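Local coordinates for protein O-succinylhomoserine sulfhydrylase (Mycobacterium tuberculosis, PDB 3NDN) that probably catalyses the formation of L-homocysteine from O-succinyl-L-homoserine and hydrogen sulfide, using pyridoxal 5'-phosphate as cofactor, in methionine biosynthesis, at residues T327-E337 / G389-V397; N285-N296 / W303-S311. All coordinates share one frame; numbering follows the deposited sequence.

Contact 1. Residues T327-E337 / G389-V397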
# COMPACT_ATOMS: atom_id res chain seq x y z
N THR A 327 9.71 -5.10 -27.93
CA THR A 327 10.79 -4.81 -26.96
C THR A 327 11.69 -6.02 -26.61
O THR A 327 12.49 -5.94 -25.67
CB THR A 327 10.22 -4.24 -25.63
OG1 THR A 327 9.44 -5.25 -24.98
CG2 THR A 327 9.36 -3.00 -25.87
N VAL A 328 11.56 -7.13 -27.36
CA VAL A 328 12.32 -8.37 -27.12
C VAL A 328 13.14 -8.76 -28.38
O VAL A 328 12.61 -8.73 -29.50
CB VAL A 328 11.38 -9.53 -26.74
CG1 VAL A 328 12.17 -10.77 -26.34
CG2 VAL A 328 10.45 -9.12 -25.59
N VAL A 329 14.41 -9.11 -28.18
CA VAL A 329 15.31 -9.54 -29.28
C VAL A 329 15.87 -10.96 -29.02
O VAL A 329 16.47 -11.21 -27.98
CB VAL A 329 16.50 -8.57 -29.43
CG1 VAL A 329 17.36 -8.93 -30.67
CG2 VAL A 329 16.01 -7.11 -29.50
N THR A 330 15.71 -11.85 -30.00
CA THR A 330 16.21 -13.24 -29.91
C THR A 330 17.38 -13.41 -30.90
O THR A 330 17.31 -12.90 -32.03
CB THR A 330 15.06 -14.24 -30.20
OG1 THR A 330 13.99 -14.04 -29.25
CG2 THR A 330 15.53 -15.70 -30.08
N PHE A 331 18.45 -14.10 -30.48
CA PHE A 331 19.59 -14.41 -31.37
C PHE A 331 20.29 -15.75 -31.08
O PHE A 331 20.11 -16.34 -30.02
CB PHE A 331 20.62 -13.26 -31.38
CG PHE A 331 21.39 -13.11 -30.08
CD1 PHE A 331 22.70 -13.59 -29.98
CD2 PHE A 331 20.83 -12.47 -28.98
CE1 PHE A 331 23.43 -13.45 -28.80
CE2 PHE A 331 21.56 -12.31 -27.79
CZ PHE A 331 22.86 -12.81 -27.70
N ALA A 332 21.11 -16.20 -32.04
CA ALA A 332 21.88 -17.44 -31.88
C ALA A 332 23.38 -17.19 -32.10
O ALA A 332 23.77 -16.47 -33.03
CB ALA A 332 21.37 -18.53 -32.84
N LEU A 333 24.19 -17.79 -31.23
CA LEU A 333 25.64 -17.70 -31.31
C LEU A 333 26.18 -18.56 -32.46
O LEU A 333 25.64 -19.63 -32.75
CB LEU A 333 26.29 -18.14 -29.99
CG LEU A 333 26.07 -17.25 -28.77
CD1 LEU A 333 26.40 -17.98 -27.48
CD2 LEU A 333 26.85 -15.94 -28.85
N ASP A 334 27.24 -18.08 -33.11
CA ASP A 334 27.87 -18.84 -34.21
C ASP A 334 29.01 -19.70 -33.67
O ASP A 334 30.12 -19.22 -33.47
CB ASP A 334 28.36 -17.89 -35.32
CG ASP A 334 28.84 -18.64 -36.58
OD1 ASP A 334 28.39 -19.78 -36.85
OD2 ASP A 334 29.67 -18.07 -37.30
N CYS A 335 28.70 -20.97 -33.43
CA CYS A 335 29.66 -21.94 -32.90
C CYS A 335 29.10 -23.36 -33.08
O CYS A 335 27.89 -23.53 -33.27
CB CYS A 335 29.96 -21.66 -31.41
SG CYS A 335 28.57 -21.92 -30.28
N PRO A 336 29.98 -24.40 -33.05
CA PRO A 336 29.50 -25.79 -33.16
C PRO A 336 28.46 -26.14 -32.08
O PRO A 336 28.57 -25.70 -30.94
CB PRO A 336 30.77 -26.62 -32.97
CG PRO A 336 31.89 -25.71 -33.34
CD PRO A 336 31.45 -24.33 -32.94
N GLU A 337 27.46 -26.95 -32.46
CA GLU A 337 26.33 -27.25 -31.56
C GLU A 337 26.72 -28.07 -30.32
O GLU A 337 26.08 -27.94 -29.28
CB GLU A 337 25.15 -27.89 -32.33
CG GLU A 337 23.86 -28.17 -31.49
CD GLU A 337 23.05 -26.92 -31.10
OE1 GLU A 337 23.23 -25.86 -31.74
OE2 GLU A 337 22.20 -27.00 -30.17
N GLY A 389 17.89 -24.13 -30.74
CA GLY A 389 19.12 -24.81 -30.29
C GLY A 389 19.66 -24.32 -28.94
O GLY A 389 19.16 -23.33 -28.39
N ASP A 390 20.67 -25.01 -28.43
CA ASP A 390 21.33 -24.66 -27.16
C ASP A 390 22.14 -23.36 -27.25
O ASP A 390 22.62 -22.86 -26.23
CB ASP A 390 22.22 -25.81 -26.66
CG ASP A 390 21.45 -26.91 -25.92
OD1 ASP A 390 20.43 -26.63 -25.23
OD2 ASP A 390 21.89 -28.07 -25.99
N GLY A 391 22.29 -22.82 -28.46
CA GLY A 391 23.00 -21.54 -28.68
C GLY A 391 22.13 -20.29 -28.72
O GLY A 391 22.61 -19.19 -28.99
N VAL A 392 20.84 -20.45 -28.41
CA VAL A 392 19.88 -19.34 -28.50
C VAL A 392 19.76 -18.55 -27.18
O VAL A 392 19.65 -19.15 -26.10
CB VAL A 392 18.50 -19.85 -28.98
CG1 VAL A 392 17.47 -18.74 -28.93
CG2 VAL A 392 18.60 -20.42 -30.40
N VAL A 393 19.79 -17.22 -27.30
CA VAL A 393 19.69 -16.26 -26.17
C VAL A 393 18.56 -15.23 -26.44
O VAL A 393 18.37 -14.82 -27.59
CB VAL A 393 21.06 -15.53 -25.94
CG1 VAL A 393 20.97 -14.47 -24.84
CG2 VAL A 393 22.16 -16.54 -25.59
N ARG A 394 17.80 -14.86 -25.40
CA ARG A 394 16.70 -13.87 -25.51
C ARG A 394 16.92 -12.65 -24.58
O ARG A 394 17.12 -12.82 -23.37
CB ARG A 394 15.35 -14.51 -25.14
CG ARG A 394 14.14 -13.69 -25.58
CD ARG A 394 12.83 -14.17 -24.93
NE ARG A 394 12.78 -13.93 -23.49
CZ ARG A 394 11.81 -14.38 -22.69
NH1 ARG A 394 10.81 -15.11 -23.18
NH2 ARG A 394 11.85 -14.12 -21.38
N ILE A 395 16.86 -11.43 -25.14
CA ILE A 395 17.04 -10.20 -24.33
C ILE A 395 15.76 -9.33 -24.30
O ILE A 395 15.18 -9.00 -25.35
CB ILE A 395 18.25 -9.34 -24.81
CG1 ILE A 395 19.56 -10.11 -24.65
CG2 ILE A 395 18.33 -8.00 -24.03
CD1 ILE A 395 20.78 -9.41 -25.27
N SER A 396 15.33 -8.99 -23.09
CA SER A 396 14.17 -8.10 -22.86
C SER A 396 14.67 -6.68 -22.60
O SER A 396 15.38 -6.43 -21.63
CB SER A 396 13.34 -8.64 -21.70
OG SER A 396 12.20 -7.84 -21.41
N VAL A 397 14.29 -5.75 -23.48
CA VAL A 397 14.82 -4.36 -23.46
C VAL A 397 13.99 -3.37 -22.63
O VAL A 397 12.78 -3.19 -22.88
CB VAL A 397 15.04 -3.82 -24.90
CG1 VAL A 397 15.57 -2.36 -24.91
CG2 VAL A 397 16.03 -4.74 -25.65
O HOH W 1 10.09 -6.48 -22.76
O HOH W 2 21.81 -23.22 -31.45

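Contact 2. Residues N285-N296 / W303-S311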
# COMPACT_ATOMS: atom_id res chain seq x y z
N ASN A 285 10.86 0.24 -27.65
CA ASN A 285 10.79 -0.21 -29.06
C ASN A 285 11.94 0.34 -29.90
O ASN A 285 12.57 -0.41 -30.64
CB ASN A 285 9.44 0.16 -29.68
CG ASN A 285 9.31 -0.29 -31.14
OD1 ASN A 285 9.07 -1.46 -31.43
ND2 ASN A 285 9.40 0.67 -32.06
N ALA A 286 12.23 1.65 -29.77
CA ALA A 286 13.33 2.26 -30.51
C ALA A 286 14.68 1.70 -30.08
O ALA A 286 15.58 1.47 -30.93
CB ALA A 286 13.30 3.80 -30.36
N SER A 287 14.82 1.47 -28.78
CA SER A 287 16.04 0.90 -28.20
C SER A 287 16.26 -0.55 -28.68
O SER A 287 17.38 -0.92 -29.09
CB SER A 287 15.98 0.98 -26.67
OG SER A 287 17.16 0.46 -26.06
N ALA A 288 15.19 -1.34 -28.69
CA ALA A 288 15.28 -2.74 -29.17
C ALA A 288 15.66 -2.82 -30.68
O ALA A 288 16.45 -3.70 -31.09
CB ALA A 288 13.97 -3.46 -28.90
N GLN A 289 15.14 -1.88 -31.48
CA GLN A 289 15.49 -1.79 -32.92
C GLN A 289 17.00 -1.58 -33.09
O GLN A 289 17.63 -2.23 -33.93
CB GLN A 289 14.71 -0.63 -33.58
CG GLN A 289 14.99 -0.41 -35.07
CD GLN A 289 14.19 -1.32 -35.98
OE1 GLN A 289 12.98 -1.51 -35.80
NE2 GLN A 289 14.85 -1.87 -36.99
N ARG A 290 17.58 -0.67 -32.29
CA ARG A 290 19.03 -0.41 -32.34
C ARG A 290 19.87 -1.63 -31.90
O ARG A 290 20.92 -1.90 -32.47
CB ARG A 290 19.43 0.82 -31.49
CG ARG A 290 19.11 2.19 -32.09
CD ARG A 290 19.69 3.35 -31.24
NE ARG A 290 21.14 3.20 -31.05
CZ ARG A 290 21.88 3.86 -30.17
NH1 ARG A 290 21.35 4.76 -29.35
NH2 ARG A 290 23.19 3.61 -30.10
N ILE A 291 19.41 -2.31 -30.86
CA ILE A 291 20.09 -3.51 -30.32
C ILE A 291 20.04 -4.69 -31.32
O ILE A 291 21.04 -5.41 -31.49
CB ILE A 291 19.54 -3.88 -28.88
CG1 ILE A 291 20.03 -2.85 -27.85
CG2 ILE A 291 19.98 -5.30 -28.43
CD1 ILE A 291 19.23 -2.81 -26.52
N ALA A 292 18.90 -4.86 -31.99
CA ALA A 292 18.75 -5.89 -33.02
C ALA A 292 19.73 -5.67 -34.18
O ALA A 292 20.36 -6.62 -34.66
CB ALA A 292 17.32 -5.93 -33.53
N GLU A 293 19.85 -4.42 -34.62
CA GLU A 293 20.78 -4.05 -35.69
C GLU A 293 22.26 -4.25 -35.29
O GLU A 293 23.09 -4.68 -36.11
CB GLU A 293 20.50 -2.62 -36.17
CG GLU A 293 19.14 -2.45 -36.86
CD GLU A 293 18.71 -1.00 -37.03
OE1 GLU A 293 19.34 -0.10 -36.44
OE2 GLU A 293 17.71 -0.76 -37.75
N PHE A 294 22.58 -3.96 -34.02
CA PHE A 294 23.94 -4.15 -33.50
C PHE A 294 24.33 -5.63 -33.45
O PHE A 294 25.42 -6.01 -33.89
CB PHE A 294 24.12 -3.48 -32.12
CG PHE A 294 25.41 -3.84 -31.42
CD1 PHE A 294 26.60 -3.19 -31.75
CD2 PHE A 294 25.44 -4.87 -30.48
CE1 PHE A 294 27.79 -3.54 -31.12
CE2 PHE A 294 26.63 -5.22 -29.84
CZ PHE A 294 27.81 -4.56 -30.17
N LEU A 295 23.42 -6.46 -32.95
CA LEU A 295 23.62 -7.92 -32.93
C LEU A 295 23.74 -8.50 -34.36
O LEU A 295 24.63 -9.33 -34.62
CB LEU A 295 22.51 -8.61 -32.13
CG LEU A 295 22.61 -8.53 -30.59
CD1 LEU A 295 21.25 -8.74 -29.90
CD2 LEU A 295 23.66 -9.48 -30.02
N ASN A 296 22.88 -8.05 -35.27
CA ASN A 296 22.89 -8.49 -36.67
C ASN A 296 24.25 -8.30 -37.35
O ASN A 296 24.66 -9.11 -38.17
CB ASN A 296 21.78 -7.77 -37.45
CG ASN A 296 21.55 -8.34 -38.84
OD1 ASN A 296 21.49 -9.56 -39.04
ND2 ASN A 296 21.40 -7.46 -39.82
N TRP A 303 22.46 -15.57 -36.32
CA TRP A 303 21.21 -14.98 -36.82
C TRP A 303 20.47 -14.20 -35.72
O TRP A 303 20.68 -14.46 -34.53
CB TRP A 303 20.26 -16.03 -37.45
CG TRP A 303 19.83 -17.22 -36.56
CD1 TRP A 303 20.25 -18.52 -36.68
CD2 TRP A 303 18.86 -17.23 -35.48
NE1 TRP A 303 19.63 -19.32 -35.75
CE2 TRP A 303 18.77 -18.55 -35.00
CE3 TRP A 303 18.06 -16.24 -34.88
CZ2 TRP A 303 17.93 -18.92 -33.94
CZ3 TRP A 303 17.22 -16.60 -33.81
CH2 TRP A 303 17.17 -17.93 -33.35
N VAL A 304 19.64 -13.25 -36.13
CA VAL A 304 18.77 -12.50 -35.22
C VAL A 304 17.30 -12.67 -35.63
O VAL A 304 16.98 -12.76 -36.82
CB VAL A 304 19.14 -10.98 -35.18
CG1 VAL A 304 18.23 -10.19 -34.21
CG2 VAL A 304 20.60 -10.79 -34.79
N ARG A 305 16.40 -12.71 -34.65
CA ARG A 305 14.97 -12.65 -34.94
C ARG A 305 14.34 -11.45 -34.23
O ARG A 305 14.38 -11.34 -33.00
CB ARG A 305 14.25 -13.97 -34.58
CG ARG A 305 14.44 -15.13 -35.56
CD ARG A 305 13.70 -14.91 -36.88
NE ARG A 305 13.80 -16.08 -37.76
CZ ARG A 305 14.77 -16.27 -38.67
NH1 ARG A 305 15.73 -15.36 -38.86
NH2 ARG A 305 14.76 -17.37 -39.41
N TYR A 306 13.82 -10.51 -35.04
CA TYR A 306 13.13 -9.30 -34.60
C TYR A 306 12.25 -8.87 -35.78
O TYR A 306 12.74 -8.77 -36.90
CB TYR A 306 14.13 -8.18 -34.23
CG TYR A 306 13.50 -6.91 -33.65
CD1 TYR A 306 12.92 -6.91 -32.37
CD2 TYR A 306 13.47 -5.70 -34.38
CE1 TYR A 306 12.33 -5.75 -31.83
CE2 TYR A 306 12.89 -4.53 -33.85
CZ TYR A 306 12.32 -4.57 -32.58
OH TYR A 306 11.73 -3.43 -32.08
N PRO A 307 10.93 -8.66 -35.54
CA PRO A 307 9.96 -8.47 -36.64
C PRO A 307 10.18 -7.25 -37.54
O PRO A 307 9.70 -7.26 -38.68
CB PRO A 307 8.62 -8.32 -35.88
CG PRO A 307 8.84 -9.04 -34.59
CD PRO A 307 10.26 -8.64 -34.23
N TYR A 308 10.86 -6.21 -37.05
CA TYR A 308 11.11 -5.00 -37.84
C TYR A 308 12.54 -4.95 -38.43
O TYR A 308 13.00 -3.90 -38.93
CB TYR A 308 10.74 -3.72 -37.05
CG TYR A 308 9.42 -3.07 -37.48
CD1 TYR A 308 9.36 -1.71 -37.77
CD2 TYR A 308 8.24 -3.83 -37.64
CE1 TYR A 308 8.18 -1.10 -38.18
CE2 TYR A 308 7.03 -3.21 -38.05
CZ TYR A 308 7.03 -1.85 -38.33
OH TYR A 308 5.87 -1.20 -38.73
N LEU A 309 13.24 -6.07 -38.35
CA LEU A 309 14.49 -6.29 -39.09
C LEU A 309 14.15 -6.84 -40.49
O LEU A 309 13.47 -7.87 -40.60
CB LEU A 309 15.38 -7.27 -38.31
CG LEU A 309 16.90 -7.30 -38.48
CD1 LEU A 309 17.53 -5.92 -38.24
CD2 LEU A 309 17.50 -8.37 -37.56
N PRO A 310 14.62 -6.17 -41.58
CA PRO A 310 14.22 -6.56 -42.96
C PRO A 310 14.49 -8.02 -43.37
O PRO A 310 13.79 -8.55 -44.24
CB PRO A 310 14.98 -5.57 -43.84
CG PRO A 310 15.14 -4.36 -42.96
CD PRO A 310 15.39 -4.91 -41.58
N SER A 311 15.47 -8.66 -42.73
CA SER A 311 15.75 -10.08 -42.93
C SER A 311 14.78 -11.10 -42.30
O SER A 311 14.92 -12.30 -42.52
CB SER A 311 17.17 -10.39 -42.43
OG SER A 311 17.27 -10.09 -41.05
O HOH W 3 10.83 -1.42 -34.20

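Contact 1. Residues T327-E337 / G389-V397
F331 and V393 face each other as a hydrogen-bonded pair where strands 328-333 and 392-396 run antiparallel, two neighbouring inner strands of the C-terminal domain sheet of this PLP-dependent enzyme. The phenyl ring leans across to its neighbour: with CG lodged between backbone N and carbonyl carbon (chi1 70°), it lies alongside V393, whose CB sits over one ring face, 4.1 Å from the F331 ring centroid, in a CH-pi contact. I395 extends CD1 to within 3.9 Å of F331 CE2, continuing the apolar row. On the face carrying V328, T330 and A332, the aliphatic part of R394 does the touching; its CG lies 3.6 Å from V328 CG1. T330 CG2 meets CG1 of V392 diagonally, V392 belonging to the next pair on that face, with A332.

Between these two layers of side chains runs a regular ladder. V329 and I395 exchange two nearly straight N-H...O bonds, F331 and V393 do likewise, and V397 N to T327 O and L333 N to G391 O extend the ladder at its two ends.

Outer residues fix the polar groups. The R394 guanidinium bonds to N177 OD1 through NH1, and T330 OG1 to P178 O and Q180. T327 OG1, itself bonded to H228, also shares a water with S396 OG. Helices 277-296 and 340-350 cover the face of F331 and V393. Beyond the strands, the type I turn G389-V392 is held by E337, whose OE2 accepts a hydrogen bond from D390 N (3.1 Å) on its syn lone pair, while E337 OE1 accepts one from a water that itself accepts one from G391 N.

Contact 2. Residues N285-N296 / W303-S311
V304 opens the contact by pressing CG2 against the last turn of helix 285-296, 3.6 Å from N296 N and 3.9 Å from L295 CB. Two residues on, Y306 swings its CG opposite the backbone N (chi1 -175°), which lays the ring along the helix: A292 CB packs 3.9 Å from CG of Y306, A288 O lies over one face, and Q289 OE1 comes to the edge in the ring plane, its amide turned 77° from the ring. The phenol OH bonds to G326 O and receives a further bond from a water, which also donates to Q289 OE1 at 2.7 Å. N285, whose OD1 is held by G326 N, reaches the same water weakly through ND2. Y308 offers its carbonyl O to Q289 NE2 in a straight but weak bond of 3.4 Å; NE2 also donates to E293 OE2, and with the water at OE1 both ends of the Q289 amide are engaged. The ring of Y308 leads away, its OH bonding to M322 O. L309, which ends the type I turn begun at Y306, lays CD1 against E293 CG, 4.1 Å away. Such a helix, antiparallel to the edge strand that follows it, belongs to the helix-on-sheet packing of the C-terminal domain in fold type I PLP enzymes.

From the N terminus, helix 277-296 comes first; after a four-residue connection the chain returns antiparallel to it as strand 301-305, and contact 2 closes this short alpha-beta loop. Contact 1 opens later and spans a longer excursion of 51 residues, including helix 340-350, before strand 392-396 returns beside strand 328-333. The two loops are therefore in series, neither enclosing nor crossing the other. They meet in space all the same, with centres about 12 Å apart, because strand 301-305 is the edge neighbour of strand 328-333: T330 O lies 2.8 Å from R305 N, a probable hydrogen bond. Contact 1 thus joins two inner strands of the sheet, while contact 2 fastens its edge strand to the helix, whose L295 also touches V329 and F331.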